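PDB 3EC6: general stress protein 26 from Bacillus anthracis, which is of unknown function but binds flavin-adenine dinucleotide and probably acts as a flavin-dependent redox protein of the pyridoxamine 5'-phosphate oxidase family. Local coordinates for residues A[34-39]-A[43-48]; A[94-99]-A[113-118]. All coordinates share one frame; numbering follows the deposited sequence.

Contact 1 (A[34-39]-A[43-48]). With FAD (flavin-adenine dinucleotide), chain B.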
loop_
_atom_site.group_PDB
_atom_site.type_symbol
_atom_site.label_atom_id
_atom_site.label_comp_id
_atom_site.label_asym_id
_atom_site.label_seq_id
_atom_site.Cartn_x
_atom_site.Cartn_y
_atom_site.Cartn_z
HETATM N N MSE A 34 10.778 3.860 3.311
HETATM C CA MSE A 34 11.666 3.116 4.207
HETATM C C MSE A 34 11.229 3.322 5.652
HETATM O O MSE A 34 10.993 4.442 6.088
HETATM C CB MSE A 34 13.092 3.622 4.046
HETATM C CG MSE A 34 13.509 3.424 2.657
HETATM SE SE MSE A 34 15.345 3.924 2.356
HETATM C CE MSE A 34 15.944 3.853 4.147
ATOM N N PHE A 35 11.171 2.240 6.415
ATOM C CA PHE A 35 10.742 2.344 7.809
ATOM C C PHE A 35 11.849 2.094 8.807
ATOM O O PHE A 35 12.538 1.047 8.741
ATOM C CB PHE A 35 9.575 1.344 8.085
ATOM C CG PHE A 35 8.285 1.764 7.480
ATOM C CD1 PHE A 35 7.343 2.469 8.231
ATOM C CD2 PHE A 35 8.032 1.488 6.110
ATOM C CE1 PHE A 35 6.107 2.890 7.622
ATOM C CE2 PHE A 35 6.815 1.948 5.522
ATOM C CZ PHE A 35 5.867 2.627 6.269
ATOM N N PHE A 36 11.958 2.997 9.786
ATOM C CA PHE A 36 12.822 2.792 10.968
ATOM C C PHE A 36 11.963 2.599 12.194
ATOM O O PHE A 36 10.747 2.632 12.111
ATOM C CB PHE A 36 13.704 4.044 11.163
ATOM C CG PHE A 36 14.395 4.449 9.919
ATOM C CD1 PHE A 36 15.573 3.844 9.550
ATOM C CD2 PHE A 36 13.807 5.377 9.059
ATOM C CE1 PHE A 36 16.208 4.191 8.327
ATOM C CE2 PHE A 36 14.442 5.747 7.842
ATOM C CZ PHE A 36 15.629 5.155 7.489
ATOM N N HIS A 37 12.572 2.349 13.355
ATOM C CA HIS A 37 11.701 2.103 14.506
ATOM C C HIS A 37 12.452 2.303 15.821
ATOM O O HIS A 37 13.718 2.273 15.841
ATOM C CB HIS A 37 11.144 0.670 14.448
ATOM C CG HIS A 37 12.122 -0.327 14.920
ATOM N ND1 HIS A 37 13.178 -0.740 14.143
ATOM C CD2 HIS A 37 12.254 -0.948 16.123
ATOM C CE1 HIS A 37 13.925 -1.578 14.843
ATOM N NE2 HIS A 37 13.375 -1.740 16.034
ATOM N N GLU A 38 11.670 2.571 16.862
ATOM C CA GLU A 38 12.121 2.466 18.242
ATOM C C GLU A 38 11.100 1.615 18.944
ATOM O O GLU A 38 9.959 2.027 19.126
ATOM C CB GLU A 38 12.202 3.824 18.843
ATOM C CG GLU A 38 13.560 4.404 18.526
ATOM C CD GLU A 38 13.912 5.516 19.462
ATOM O OE1 GLU A 38 12.977 6.079 20.094
ATOM O OE2 GLU A 38 15.118 5.836 19.563
ATOM N N ASP A 39 11.529 0.415 19.312
ATOM C CA ASP A 39 10.591 -0.605 19.763
ATOM C C ASP A 39 9.479 -0.756 18.705
ATOM O O ASP A 39 9.774 -1.028 17.535
ATOM C CB ASP A 39 10.066 -0.263 21.145
ATOM C CG ASP A 39 11.154 -0.399 22.212
ATOM O OD1 ASP A 39 11.907 -1.409 22.176
ATOM O OD2 ASP A 39 11.239 0.509 23.054
ATOM N N TYR A 43 9.021 4.937 12.268
ATOM C CA TYR A 43 9.354 6.308 11.814
ATOM C C TYR A 43 9.717 6.257 10.332
ATOM O O TYR A 43 10.344 5.293 9.886
ATOM C CB TYR A 43 10.590 6.858 12.542
ATOM C CG TYR A 43 10.402 7.103 14.047
ATOM C CD1 TYR A 43 9.937 8.355 14.504
ATOM C CD2 TYR A 43 10.631 6.084 14.978
ATOM C CE1 TYR A 43 9.733 8.609 15.899
ATOM C CE2 TYR A 43 10.405 6.308 16.340
ATOM C CZ TYR A 43 9.967 7.556 16.791
ATOM O OH TYR A 43 9.738 7.809 18.135
ATOM N N VAL A 44 9.322 7.275 9.590
ATOM C CA VAL A 44 9.707 7.382 8.169
ATOM C C VAL A 44 10.326 8.778 7.996
ATOM O O VAL A 44 9.797 9.768 8.513
ATOM C CB VAL A 44 8.476 7.279 7.269
ATOM C CG1 VAL A 44 8.829 7.560 5.812
ATOM C CG2 VAL A 44 7.872 5.863 7.399
ATOM N N ALA A 45 11.445 8.837 7.288
ATOM C CA ALA A 45 12.119 10.093 6.983
ATOM C C ALA A 45 11.563 10.620 5.690
ATOM O O ALA A 45 11.462 9.871 4.686
ATOM C CB ALA A 45 13.631 9.834 6.887
ATOM N N THR A 46 11.193 11.906 5.664
ATOM C CA THR A 46 10.646 12.479 4.443
ATOM C C THR A 46 10.896 13.983 4.395
ATOM O O THR A 46 11.421 14.567 5.377
ATOM C CB THR A 46 9.149 12.081 4.205
ATOM O OG1 THR A 46 8.817 12.338 2.842
ATOM C CG2 THR A 46 8.217 12.841 5.138
ATOM N N ASP A 47 10.463 14.597 3.302
ATOM C CA ASP A 47 10.583 16.044 3.141
ATOM C C ASP A 47 9.344 16.677 3.773
ATOM O O ASP A 47 8.192 16.171 3.621
ATOM C CB ASP A 47 10.617 16.344 1.636
ATOM C CG ASP A 47 10.536 17.838 1.328
ATOM O OD1 ASP A 47 11.569 18.517 1.336
ATOM O OD2 ASP A 47 9.409 18.326 1.057
ATOM N N ARG A 48 9.552 17.789 4.478
ATOM C CA ARG A 48 8.422 18.411 5.197
ATOM C C ARG A 48 7.316 18.981 4.302
ATOM O O ARG A 48 6.188 19.148 4.775
ATOM C CB ARG A 48 8.883 19.462 6.188
ATOM C CG ARG A 48 9.303 20.716 5.572
ATOM C CD ARG A 48 9.319 21.817 6.676
ATOM N NE ARG A 48 10.441 21.617 7.597
ATOM C CZ ARG A 48 10.336 21.392 8.914
ATOM N NH1 ARG A 48 9.149 21.300 9.550
ATOM N NH2 ARG A 48 11.447 21.224 9.609
HETATM P PA FAD B . 4.651 14.082 -3.048
HETATM O O1A FAD B . 4.363 15.153 -2.006
HETATM O O2A FAD B . 5.982 14.260 -3.756
HETATM O O5B FAD B . 3.558 14.108 -4.269
HETATM C C5B FAD B . 3.610 13.037 -5.182
HETATM C C4B FAD B . 2.228 12.423 -5.089
HETATM O O4B FAD B . 1.294 13.325 -5.719
HETATM C C3B FAD B . 2.203 11.082 -5.814
HETATM O O3B FAD B . 2.270 9.998 -4.887
HETATM C C2B FAD B . 0.937 11.186 -6.663
HETATM O O2B FAD B . -0.168 10.619 -5.977
HETATM C C1B FAD B . 0.693 12.687 -6.834
HETATM N N9A FAD B . 1.319 13.198 -8.079
HETATM C C8A FAD B . 2.416 12.662 -8.716
HETATM N N7A FAD B . 2.682 13.396 -9.824
HETATM C C5A FAD B . 1.788 14.400 -9.903
HETATM C C6A FAD B . 1.636 15.415 -10.846
HETATM N N6A FAD B . 2.278 15.308 -12.020
HETATM N N1A FAD B . 0.596 16.313 -10.676
HETATM C C2A FAD B . -0.267 16.201 -9.588
HETATM N N3A FAD B . -0.103 15.184 -8.653
HETATM C C4A FAD B . 0.919 14.295 -8.813
HETATM N N1 FAD B . 10.213 9.056 -0.074
HETATM C C2 FAD B . 10.550 9.589 1.153
HETATM O O2 FAD B . 10.337 10.799 1.281
HETATM N N3 FAD B . 11.037 8.802 2.170
HETATM C C4 FAD B . 11.251 7.455 1.973
HETATM O O4 FAD B . 11.703 6.742 2.915
HETATM C C4X FAD B . 10.980 6.897 0.706
HETATM N N5 FAD B . 11.209 5.546 0.503
HETATM C C5X FAD B . 10.940 5.015 -0.752
HETATM C C6 FAD B . 11.207 3.645 -0.933
HETATM C C7 FAD B . 10.902 3.106 -2.187
HETATM C C7M FAD B . 11.192 1.640 -2.402
HETATM C C8 FAD B . 10.357 3.902 -3.218
HETATM C C8M FAD B . 9.993 3.333 -4.582
HETATM C C9 FAD B . 10.051 5.251 -3.000
HETATM C C9A FAD B . 10.363 5.821 -1.750
HETATM N N10 FAD B . 10.093 7.165 -1.523
HETATM C C10 FAD B . 10.431 7.710 -0.285
HETATM C "C1'" FAD B . 9.374 8.050 -2.487
HETATM C "C2'" FAD B . 7.868 8.173 -2.211
HETATM O "O2'" FAD B . 7.228 6.895 -2.274
HETATM C "C3'" FAD B . 7.263 9.039 -3.318
HETATM O "O3'" FAD B . 7.967 10.293 -3.288
HETATM C "C4'" FAD B . 5.770 9.261 -3.110
HETATM O "O4'" FAD B . 5.135 9.847 -4.292
HETATM C "C5'" FAD B . 5.532 10.184 -1.902
HETATM O "O5'" FAD B . 4.137 10.422 -1.775
HETATM P P FAD B . 3.748 11.939 -1.393
HETATM O O1P FAD B . 2.250 12.174 -1.554
HETATM O O2P FAD B . 4.369 12.387 -0.100
HETATM O O3P FAD B . 4.567 12.579 -2.611
HETATM O O HOH W 1 12.344 6.809 5.675
HETATM O O HOH W 2 10.257 6.086 20.266
#

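Contact 2 (A[94-99]-A[113-118])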
loop_
_atom_site.group_PDB
_atom_site.type_symbol
_atom_site.label_atom_id
_atom_site.label_comp_id
_atom_site.label_asym_id
_atom_site.label_seq_id
_atom_site.Cartn_x
_atom_site.Cartn_y
_atom_site.Cartn_z
ATOM N N ASN A 94 19.173 12.096 13.457
ATOM C CA ASN A 94 20.560 11.694 13.245
ATOM C C ASN A 94 20.717 10.184 13.375
ATOM O O ASN A 94 21.519 9.582 12.655
ATOM C CB ASN A 94 21.485 12.432 14.223
ATOM C CG ASN A 94 21.561 13.927 13.945
ATOM O OD1 ASN A 94 21.331 14.362 12.845
ATOM N ND2 ASN A 94 21.922 14.716 14.967
ATOM N N LYS A 95 19.916 9.564 14.240
ATOM C CA LYS A 95 19.970 8.111 14.442
ATOM C C LYS A 95 19.628 7.350 13.169
ATOM O O LYS A 95 20.316 6.411 12.768
ATOM C CB LYS A 95 19.045 7.705 15.608
ATOM C CG LYS A 95 19.014 6.218 15.901
ATOM C CD LYS A 95 18.152 5.960 17.174
ATOM C CE LYS A 95 17.889 4.492 17.362
ATOM N NZ LYS A 95 17.380 4.306 18.785
ATOM N N PHE A 96 18.588 7.801 12.485
ATOM C CA PHE A 96 18.049 7.059 11.340
ATOM C C PHE A 96 18.688 7.501 10.035
ATOM O O PHE A 96 18.465 6.847 9.029
ATOM C CB PHE A 96 16.506 7.191 11.266
ATOM C CG PHE A 96 15.830 6.659 12.480
ATOM C CD1 PHE A 96 16.241 5.455 13.027
ATOM C CD2 PHE A 96 14.748 7.352 13.038
ATOM C CE1 PHE A 96 15.596 4.922 14.164
ATOM C CE2 PHE A 96 14.097 6.841 14.184
ATOM C CZ PHE A 96 14.534 5.659 14.748
ATOM N N TRP A 97 19.420 8.620 10.043
ATOM C CA TRP A 97 19.992 9.138 8.789
ATOM C C TRP A 97 20.842 8.079 8.086
ATOM O O TRP A 97 21.601 7.362 8.731
ATOM C CB TRP A 97 20.818 10.411 9.000
ATOM C CG TRP A 97 21.427 10.788 7.679
ATOM C CD1 TRP A 97 22.713 10.527 7.263
ATOM C CD2 TRP A 97 20.759 11.446 6.574
ATOM N NE1 TRP A 97 22.870 10.982 5.969
ATOM C CE2 TRP A 97 21.703 11.556 5.531
ATOM C CE3 TRP A 97 19.471 11.978 6.384
ATOM C CZ2 TRP A 97 21.388 12.144 4.295
ATOM C CZ3 TRP A 97 19.167 12.587 5.152
ATOM C CH2 TRP A 97 20.135 12.667 4.136
ATOM N N ASN A 98 20.738 7.980 6.769
ATOM C CA ASN A 98 21.626 7.088 6.004
ATOM C C ASN A 98 21.595 7.544 4.559
ATOM O O ASN A 98 20.692 8.324 4.188
ATOM C CB ASN A 98 21.220 5.616 6.140
ATOM C CG ASN A 98 19.903 5.327 5.503
ATOM O OD1 ASN A 98 19.830 5.006 4.308
ATOM N ND2 ASN A 98 18.819 5.532 6.255
ATOM N N ASN A 99 22.500 7.047 3.740
ATOM C CA ASN A 99 22.664 7.655 2.399
ATOM C C ASN A 99 21.528 7.312 1.417
ATOM O O ASN A 99 21.369 7.985 0.396
ATOM C CB ASN A 99 24.048 7.357 1.811
ATOM C CG ASN A 99 25.168 8.116 2.564
ATOM O OD1 ASN A 99 24.900 9.115 3.284
ATOM N ND2 ASN A 99 26.409 7.667 2.388
ATOM N N TYR A 113 14.195 17.937 6.391
ATOM C CA TYR A 113 14.085 16.552 6.899
ATOM C C TYR A 113 13.205 16.542 8.153
ATOM O O TYR A 113 13.495 17.187 9.159
ATOM C CB TYR A 113 15.512 16.092 7.217
ATOM C CG TYR A 113 15.719 14.752 7.916
ATOM C CD1 TYR A 113 14.707 13.768 7.946
ATOM C CD2 TYR A 113 16.982 14.470 8.505
ATOM C CE1 TYR A 113 14.914 12.585 8.569
ATOM C CE2 TYR A 113 17.225 13.241 9.137
ATOM C CZ TYR A 113 16.156 12.313 9.154
ATOM O OH TYR A 113 16.388 11.099 9.766
ATOM N N VAL A 114 12.130 15.788 8.078
ATOM C CA VAL A 114 11.336 15.525 9.291
ATOM C C VAL A 114 11.083 14.040 9.317
ATOM O O VAL A 114 11.263 13.323 8.307
ATOM C CB VAL A 114 9.973 16.269 9.281
ATOM C CG1 VAL A 114 10.213 17.781 9.281
ATOM C CG2 VAL A 114 9.111 15.863 8.056
ATOM N N LEU A 115 10.642 13.575 10.473
ATOM C CA LEU A 115 10.203 12.183 10.612
ATOM C C LEU A 115 8.681 12.128 10.775
ATOM O O LEU A 115 8.088 12.931 11.494
ATOM C CB LEU A 115 10.852 11.511 11.833
ATOM C CG LEU A 115 12.364 11.284 11.741
ATOM C CD1 LEU A 115 12.884 10.951 13.152
ATOM C CD2 LEU A 115 12.705 10.196 10.738
ATOM N N ILE A 116 8.063 11.146 10.107
ATOM C CA ILE A 116 6.687 10.799 10.462
ATOM C C ILE A 116 6.769 9.686 11.523
ATOM O O ILE A 116 7.407 8.666 11.309
ATOM C CB ILE A 116 5.976 10.278 9.261
ATOM C CG1 ILE A 116 5.889 11.350 8.191
ATOM C CG2 ILE A 116 4.591 9.799 9.696
ATOM C CD1 ILE A 116 5.285 10.814 6.855
ATOM N N LYS A 117 6.160 9.936 12.690
ATOM C CA LYS A 117 6.178 9.034 13.823
ATOM C C LYS A 117 4.847 8.313 13.834
ATOM O O LYS A 117 3.789 8.929 13.809
ATOM C CB LYS A 117 6.328 9.845 15.123
ATOM C CG LYS A 117 6.134 8.974 16.352
ATOM C CD LYS A 117 6.467 9.778 17.601
ATOM C CE LYS A 117 6.175 9.004 18.868
ATOM N NZ LYS A 117 6.407 9.858 20.066
ATOM N N ILE A 118 4.854 6.990 13.858
ATOM C CA ILE A 118 3.585 6.240 13.801
ATOM C C ILE A 118 3.458 5.479 15.113
ATOM O O ILE A 118 4.253 4.561 15.413
ATOM C CB ILE A 118 3.584 5.247 12.620
ATOM C CG1 ILE A 118 3.615 6.006 11.328
ATOM C CG2 ILE A 118 2.270 4.409 12.642
ATOM C CD1 ILE A 118 4.129 5.224 10.202
#

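Contact 1 (A[34-39]-A[43-48])
Phe36 and Tyr43 form an antiparallel hydrogen-bonded pair in a hairpin whose segments, 34-39 and 43-48, are bonded here and diverge toward Met34 and Ala45, where a water and the flavin lie between them. The closed part is held by two backbone bonds: Phe36 N gives its hydrogen to Tyr43 O at 2.8 Å, while Tyr43 N reaches Phe36 O at 2.9 Å. Both side chains leave the sheet on the same face. On the flank of this pair packing is tight, since the CG2 methyl of Val44 sits over one face of the Phe35 ring, displaced toward its rim and 3.5 Å from CE1. Val44 has CG1 anti to its backbone N (chi1 173°), which leaves CG2 to meet the ring.

Toward the turn the contact is looser. Glu38 CB lies at the edge of the Tyr43 ring, the carboxylate plane almost perpendicular to that of the ring, and the polar ends meet through a water that donates to Glu38 OE1 and hydrogen-bonds Tyr43 OH. The other carboxylate oxygen, OE2, forms a salt bridge with Lys95.

At the diverging end, a second water accepts from Ala45 N and lies 2.8 Å from both Met34 O (selenomethionine here) and FAD O4, which compete with other acceptors for its protons. Met34 N donates to FAD O4 at 3.1 Å, FAD N3 to Ala45 O at 2.8 Å, almost straight, and Thr46 OG1 to FAD O2 at 2.7 Å. Of these three direct bonds, two use main-chain atoms and one the Thr46 hydroxyl, in a hairpin of the antiparallel flavin-binding barrel of the pyridoxamine 5'-phosphate oxidase family.

Contact 2 (A[94-99]-A[113-118])
Phe96, the last residue of helix 90-96, and Trp97 just after it face Tyr113 and Leu115 of strand 113-126, a helix end packed on the antiparallel sheet of the flavin-binding split barrel. The contact shows how side chains of the strand can span to a helix whose backbone stays well clear of the strand's own: the nearest CA atoms, those of Phe96 and Leu115, are 9.4 Å apart. Tyr113 and Leu115, alternate residues of the strand, both direct their CB toward the helix, whereas Val114 between them packs on Ile86 of strand 77-87.

The two larger side chains meet obliquely. The six-membered ring of Trp97 and the phenol of Tyr113 have their planes at 57°, with Trp97 CE3 3.8 Å from Tyr113 CE2. Tyr113 stretches across the gap with its CG anti to the backbone N (chi1 173°), which carries the ring out to the helix end. There its hydroxyl lies beside Phe96 CB and is hydrogen-bonded to the carbonyl oxygen of Lys93, in the preceding part of the helix.

Phe96 meets Leu115 in another way. The side chains cross at about a right angle, and both leucine methyls approach Phe96 CD2, which is 4.1 Å from Leu115 CD1 and 4.2 Å from Leu115 CD2. CD1 comes to the Phe96 ring at its edge, near the ring plane, rather than over a face. Past the helix end, Asn98 turns back on Phe96: its ND2 donates to Phe96 O at 3.1 Å, almost in line with the carbonyl and close to the plane of the Asn98 amide.

Overall arrangement
Contacts 1 and 2, with centres about 5 Å apart, show how a cofactor-binding hairpin is joined side by side to strand 113-126 and covered by helix 90-96 on the face carrying Phe36 and Tyr43. Strands 41-47 and 113-126 are neighbours, probably hydrogen-bonded from Ile116 N to Val44 O at 2.7 Å. Across the helix interface the Phe96 ring lies nearly parallel to that of Phe36, with Phe96 CD1 3.4 Å from Phe36 CB, and a salt bridge runs from Lys95 NZ to Glu38 OE2 at 2.8 Å. Contact 1 touches the flavin directly; in contact 2 the Tyr113 side chain remains about 8 Å from FAD between nearest atoms. Glu79 of the second subunit also hydrogen-bonds the FAD.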